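Local coordinates for transferrin binding protein B (Actinobacillus suis, PDB 3PQU), which probably captures host transferrin at the cell surface as an outer-membrane lipoprotein, so that the bacterium can acquire the iron it carries, at residues V389-C394 against F402-Q407; E83-I88 against Y120-Y125. All coordinates share one frame; numbering follows the deposited sequence.

Interaction 1: residues V389-C394 against F402-Q407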
loop_
_atom_site.group_PDB
_atom_site.type_symbol
_atom_site.label_atom_id
_atom_site.label_comp_id
_atom_site.label_asym_id
_atom_site.label_seq_id
_atom_site.Cartn_x
_atom_site.Cartn_y
_atom_site.Cartn_z
ATOM N N VAL A 389 -6.055 9.422 -17.942
ATOM C CA VAL A 389 -7.182 10.282 -17.628
ATOM C C VAL A 389 -8.289 9.516 -16.878
ATOM O O VAL A 389 -8.688 8.408 -17.257
ATOM C CB VAL A 389 -7.725 10.984 -18.888
ATOM C CG1 VAL A 389 -7.595 10.079 -20.094
ATOM C CG2 VAL A 389 -9.164 11.425 -18.675
ATOM N N ALA A 390 -8.763 10.106 -15.788
ATOM C CA ALA A 390 -9.790 9.480 -14.964
ATOM C C ALA A 390 -10.959 10.432 -14.786
ATOM O O ALA A 390 -10.778 11.628 -14.550
ATOM C CB ALA A 390 -9.229 9.091 -13.617
ATOM N N VAL A 391 -12.165 9.897 -14.901
ATOM C CA VAL A 391 -13.369 10.689 -14.693
ATOM C C VAL A 391 -14.111 10.126 -13.488
ATOM O O VAL A 391 -14.697 9.046 -13.555
ATOM C CB VAL A 391 -14.259 10.673 -15.937
ATOM C CG1 VAL A 391 -15.524 11.485 -15.702
ATOM C CG2 VAL A 391 -13.488 11.216 -17.136
ATOM N N ALA A 392 -14.078 10.860 -12.383
ATOM C CA ALA A 392 -14.538 10.335 -11.100
ATOM C C ALA A 392 -15.832 10.989 -10.614
ATOM O O ALA A 392 -15.988 12.206 -10.686
ATOM C CB ALA A 392 -13.453 10.489 -10.057
ATOM N N CYS A 393 -16.742 10.160 -10.108
ATOM C CA CYS A 393 -18.010 10.607 -9.543
ATOM C C CYS A 393 -18.096 10.099 -8.104
ATOM O O CYS A 393 -17.492 9.074 -7.798
ATOM C CB CYS A 393 -19.145 10.002 -10.363
ATOM S SG CYS A 393 -20.709 10.852 -10.194
ATOM N N CYS A 394 -18.803 10.788 -7.203
ATOM C CA CYS A 394 -19.429 12.092 -7.434
ATOM C C CYS A 394 -19.162 12.989 -6.233
ATOM O O CYS A 394 -18.767 12.517 -5.167
ATOM C CB CYS A 394 -20.949 11.967 -7.562
ATOM S SG CYS A 394 -21.535 10.488 -8.374
ATOM N N PHE A 402 -16.360 6.270 -8.050
ATOM C CA PHE A 402 -16.312 5.387 -9.201
ATOM C C PHE A 402 -16.195 6.243 -10.454
ATOM O O PHE A 402 -16.376 7.458 -10.406
ATOM C CB PHE A 402 -17.543 4.483 -9.262
ATOM C CG PHE A 402 -18.848 5.225 -9.465
ATOM C CD1 PHE A 402 -19.392 5.370 -10.733
ATOM C CD2 PHE A 402 -19.531 5.771 -8.388
ATOM C CE1 PHE A 402 -20.594 6.044 -10.919
ATOM C CE2 PHE A 402 -20.736 6.454 -8.571
ATOM C CZ PHE A 402 -21.266 6.587 -9.835
ATOM N N GLY A 403 -15.879 5.618 -11.575
ATOM C CA GLY A 403 -15.807 6.361 -12.814
ATOM C C GLY A 403 -15.114 5.610 -13.922
ATOM O O GLY A 403 -15.064 4.378 -13.914
ATOM N N GLN A 404 -14.583 6.363 -14.877
ATOM C CA GLN A 404 -13.877 5.788 -16.004
ATOM C C GLN A 404 -12.393 6.072 -15.879
ATOM O O GLN A 404 -11.983 7.073 -15.285
ATOM C CB GLN A 404 -14.396 6.390 -17.302
ATOM C CG GLN A 404 -15.884 6.625 -17.319
ATOM C CD GLN A 404 -16.310 7.448 -18.518
ATOM O OE1 GLN A 404 -15.899 7.180 -19.646
ATOM N NE2 GLN A 404 -17.130 8.463 -18.278
ATOM N N LEU A 405 -11.588 5.187 -16.447
ATOM C CA LEU A 405 -10.150 5.378 -16.459
ATOM C C LEU A 405 -9.591 4.776 -17.732
ATOM O O LEU A 405 -9.941 3.654 -18.098
ATOM C CB LEU A 405 -9.515 4.715 -15.242
ATOM C CG LEU A 405 -7.990 4.661 -15.255
ATOM C CD1 LEU A 405 -7.382 6.033 -14.943
ATOM C CD2 LEU A 405 -7.527 3.625 -14.254
ATOM N N TRP A 406 -8.738 5.527 -18.414
ATOM C CA TRP A 406 -8.103 5.017 -19.618
ATOM C C TRP A 406 -6.785 5.712 -19.899
ATOM O O TRP A 406 -6.485 6.763 -19.327
ATOM C CB TRP A 406 -9.041 5.140 -20.827
ATOM C CG TRP A 406 -9.210 6.540 -21.365
ATOM C CD1 TRP A 406 -8.446 7.151 -22.321
ATOM C CD2 TRP A 406 -10.222 7.489 -20.999
ATOM N NE1 TRP A 406 -8.913 8.419 -22.564
ATOM C CE2 TRP A 406 -10.003 8.652 -21.764
ATOM C CE3 TRP A 406 -11.290 7.469 -20.095
ATOM C CZ2 TRP A 406 -10.809 9.784 -21.651
ATOM C CZ3 TRP A 406 -12.091 8.594 -19.987
ATOM C CH2 TRP A 406 -11.846 9.734 -20.760
ATOM N N GLN A 407 -5.989 5.108 -20.772
ATOM C CA GLN A 407 -4.836 5.799 -21.299
ATOM C C GLN A 407 -5.249 6.397 -22.633
ATOM O O GLN A 407 -5.900 5.734 -23.441
ATOM C CB GLN A 407 -3.656 4.853 -21.483
ATOM C CG GLN A 407 -2.400 5.574 -21.921
ATOM C CD GLN A 407 -1.509 4.710 -22.770
ATOM O OE1 GLN A 407 -1.504 3.486 -22.636
ATOM N NE2 GLN A 407 -0.751 5.340 -23.663
#
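W406 and V389 make the closest side-chain meeting between strands 389-393 and 402-407, and the tight part of the contact. One face of the indole carries V389 CG1, which sits 3.3 Å from both W406 NE1 and W406 CE2, a CH-pi contact over the five-membered ring. The first torsion of V389, 34°, lies off a staggered value, consistent with a snug fit. W406 NE1, buried under that methyl, has no hydrogen-bonding partner in the model.

The other end is buried too. C393 and C394 are joined by a disulfide, SG to SG 2.0 Å, across a cis peptide bond. C393 CB lies over one face of the F402 ring, 4.1 Å from F402 CZ, while C394 SG adds an oblique sulfur-aromatic contact; T442 of the following barrel also touches C393 and F402. Between these ends, G403 CA comes within 3.0 Å of V391 O, a CA-H...O contact.

The looser, solvent side is the middle of this face, where V391 and Q404 are partly exposed. V391 CG2 reaches only the far part of the indole, 4.1 Å from W406 CZ3, and Q404 runs beside V391 to send NE2 to E456 in a weak hydrogen bond. On the reverse face, A390 CB meets L405 CD1 at 3.8 Å.

Six backbone hydrogen bonds tie the two strands, with V389-W406, V391-Q404 and C393-F402 as the hydrogen-bonded pairs. This is an antiparallel beta hairpin of the C-lobe handle domain, with a vicinal disulfide where its first strand ends.

Interaction 2: residues E83-I88 against Y120-Y125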
loop_
_atom_site.group_PDB
_atom_site.type_symbol
_atom_site.label_atom_id
_atom_site.label_comp_id
_atom_site.label_asym_id
_atom_site.label_seq_id
_atom_site.Cartn_x
_atom_site.Cartn_y
_atom_site.Cartn_z
ATOM N N GLU A 83 5.928 -3.728 -8.622
ATOM C CA GLU A 83 4.845 -4.688 -8.413
ATOM C C GLU A 83 5.371 -6.105 -8.249
ATOM O O GLU A 83 4.695 -6.968 -7.696
ATOM C CB GLU A 83 3.860 -4.662 -9.589
ATOM C CG GLU A 83 3.699 -3.305 -10.257
ATOM C CD GLU A 83 4.749 -3.052 -11.324
ATOM O OE1 GLU A 83 5.388 -1.980 -11.283
ATOM O OE2 GLU A 83 4.935 -3.927 -12.199
ATOM N N ASN A 84 6.574 -6.346 -8.747
ATOM C CA ASN A 84 7.157 -7.676 -8.703
ATOM C C ASN A 84 8.183 -7.776 -7.580
ATOM O O ASN A 84 9.317 -7.311 -7.732
ATOM C CB ASN A 84 7.811 -8.005 -10.045
ATOM C CG ASN A 84 8.443 -9.378 -10.057
ATOM O OD1 ASN A 84 8.266 -10.159 -9.121
ATOM N ND2 ASN A 84 9.185 -9.681 -11.115
ATOM N N ILE A 85 7.791 -8.378 -6.458
ATOM C CA ILE A 85 8.665 -8.401 -5.287
ATOM C C ILE A 85 9.805 -9.391 -5.449
ATOM O O ILE A 85 10.720 -9.421 -4.637
ATOM C CB ILE A 85 7.911 -8.696 -3.977
ATOM C CG1 ILE A 85 7.350 -10.116 -3.982
ATOM C CG2 ILE A 85 6.828 -7.656 -3.735
ATOM C CD1 ILE A 85 6.790 -10.540 -2.645
ATOM N N ASP A 86 9.737 -10.195 -6.503
ATOM C CA ASP A 86 10.837 -11.076 -6.868
ATOM C C ASP A 86 12.011 -10.261 -7.391
ATOM O O ASP A 86 13.155 -10.689 -7.299
ATOM C CB ASP A 86 10.395 -12.091 -7.921
ATOM C CG ASP A 86 9.429 -13.122 -7.366
ATOM O OD1 ASP A 86 9.429 -13.338 -6.129
ATOM O OD2 ASP A 86 8.677 -13.719 -8.171
ATOM N N GLU A 87 11.724 -9.082 -7.937
ATOM C CA GLU A 87 12.775 -8.180 -8.378
ATOM C C GLU A 87 13.273 -7.357 -7.191
ATOM O O GLU A 87 12.697 -6.325 -6.865
ATOM C CB GLU A 87 12.257 -7.230 -9.455
ATOM C CG GLU A 87 11.852 -7.887 -10.753
ATOM C CD GLU A 87 11.384 -6.871 -11.780
ATOM O OE1 GLU A 87 10.679 -7.260 -12.737
ATOM O OE2 GLU A 87 11.718 -5.676 -11.622
ATOM N N ILE A 88 14.332 -7.823 -6.540
ATOM C CA ILE A 88 14.920 -7.105 -5.420
ATOM C C ILE A 88 15.405 -5.721 -5.871
ATOM O O ILE A 88 16.096 -5.592 -6.885
ATOM C CB ILE A 88 16.081 -7.928 -4.801
ATOM C CG1 ILE A 88 15.593 -9.321 -4.392
ATOM C CG2 ILE A 88 16.690 -7.210 -3.605
ATOM C CD1 ILE A 88 14.545 -9.325 -3.253
ATOM N N TYR A 120 4.322 -11.846 0.850
ATOM C CA TYR A 120 3.848 -10.590 0.284
ATOM C C TYR A 120 4.850 -9.442 0.473
ATOM O O TYR A 120 4.696 -8.364 -0.084
ATOM C CB TYR A 120 2.498 -10.216 0.912
ATOM C CG TYR A 120 1.423 -11.256 0.650
ATOM C CD1 TYR A 120 0.787 -11.322 -0.590
ATOM C CD2 TYR A 120 1.049 -12.170 1.631
ATOM C CE1 TYR A 120 -0.194 -12.280 -0.853
ATOM C CE2 TYR A 120 0.053 -13.141 1.376
ATOM C CZ TYR A 120 -0.554 -13.182 0.130
ATOM O OH TYR A 120 -1.533 -14.114 -0.141
ATOM N N VAL A 121 5.871 -9.680 1.273
ATOM C CA VAL A 121 6.776 -8.609 1.661
ATOM C C VAL A 121 8.224 -9.020 1.450
ATOM O O VAL A 121 8.556 -10.204 1.567
ATOM C CB VAL A 121 6.542 -8.237 3.139
ATOM C CG1 VAL A 121 7.628 -7.314 3.633
ATOM C CG2 VAL A 121 5.157 -7.607 3.305
ATOM N N ARG A 122 9.062 -8.045 1.104
ATOM C CA ARG A 122 10.504 -8.201 1.122
ATOM C C ARG A 122 11.086 -7.017 1.896
ATOM O O ARG A 122 10.637 -5.889 1.723
ATOM C CB ARG A 122 11.070 -8.182 -0.306
ATOM C CG ARG A 122 10.696 -9.382 -1.163
ATOM C CD ARG A 122 11.421 -10.649 -0.723
ATOM N NE ARG A 122 10.998 -11.797 -1.525
ATOM C CZ ARG A 122 9.968 -12.583 -1.219
ATOM N NH1 ARG A 122 9.264 -12.353 -0.117
ATOM N NH2 ARG A 122 9.654 -13.607 -2.004
ATOM N N SER A 123 12.090 -7.256 2.730
ATOM C CA SER A 123 12.718 -6.142 3.421
ATOM C C SER A 123 14.127 -6.478 3.820
ATOM O O SER A 123 14.515 -7.640 3.790
ATOM C CB SER A 123 11.931 -5.734 4.671
ATOM O OG SER A 123 12.303 -6.532 5.787
ATOM N N GLY A 124 14.862 -5.435 4.225
ATOM C CA GLY A 124 16.186 -5.559 4.817
ATOM C C GLY A 124 17.191 -4.728 4.043
ATOM O O GLY A 124 17.247 -3.502 4.154
ATOM N N TYR A 125 17.990 -5.406 3.233
ATOM C CA TYR A 125 19.108 -4.745 2.586
ATOM C C TYR A 125 19.515 -5.494 1.327
ATOM O O TYR A 125 19.209 -6.680 1.141
ATOM C CB TYR A 125 20.293 -4.629 3.555
ATOM C CG TYR A 125 20.629 -5.937 4.249
ATOM C CD1 TYR A 125 21.283 -6.970 3.563
ATOM C CD2 TYR A 125 20.280 -6.152 5.579
ATOM C CE1 TYR A 125 21.584 -8.205 4.199
ATOM C CE2 TYR A 125 20.581 -7.376 6.229
ATOM C CZ TYR A 125 21.240 -8.391 5.520
ATOM O OH TYR A 125 21.528 -9.589 6.133
#
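I85 and R122 bury most of the surface here, the isoleucine pressing its end on the flat head of the arginine. I85 CD1 stands over one face of the guanidinium, toward its rim and 4.0 Å from R122 CZ. It gets there because CG1 sits between the backbone N and the carbonyl carbon (chi1 66°) and the chain then runs on extended. The same methyl also touches the backbone where the strand begins, 3.8 Å from Y120 C. Lower down, R122 CG rests 3.5 Å from I85 O.

A bend at the second torsion of R122 (chi2 -72°) folds the chain back, and R122 NH1 donates to V121 O at 2.8 Å, from above the carbonyl plane. NH1 also bonds L118 O, so two backbone carbonyls fix the rotation of the head.

I85 is displayed by a type I beta turn, N84 to E87, braced as an Asx turn in which N84 OD1 accepts from D86 N. The turn belongs to the loop between strand 78-80 and helix 91-97, and it lies against strand 121-128 of the N-lobe handle sheet.

I88 supplies the third piece: its CD1 comes to 4.2 Å from R122 CD, and the side chain also leans on Y154 of the adjoining strand. On the exposed side, D86 OD1 stays 4.1 Å from R122 NH2, too far for a salt bridge, with the carboxylate and guanidinium planes 38° apart.

In the fold
Interaction 2 comes first along the chain and is complete well before interaction 1 begins. Their centres lie 30 Å apart and their nearest atoms about 14 Å, without touching. Each belongs to the handle of a different lobe: 83-88 meets 120-125 at the five-stranded antiparallel sheet of the N-lobe handle, whereas 389-394 and 402-407 lie on neighbouring strands 386-393 and 400-409 of the antiparallel sheet of the C-lobe handle. Both handles also pack on barrels, interaction 1 beside strand 436-448 and strand 121-128 of interaction 2 against strands 306-312 and 318-326. The two lobes thus repeat a handle-and-barrel plan, with one contact in each handle: a buried hairpin and a surface loop packed on a strand.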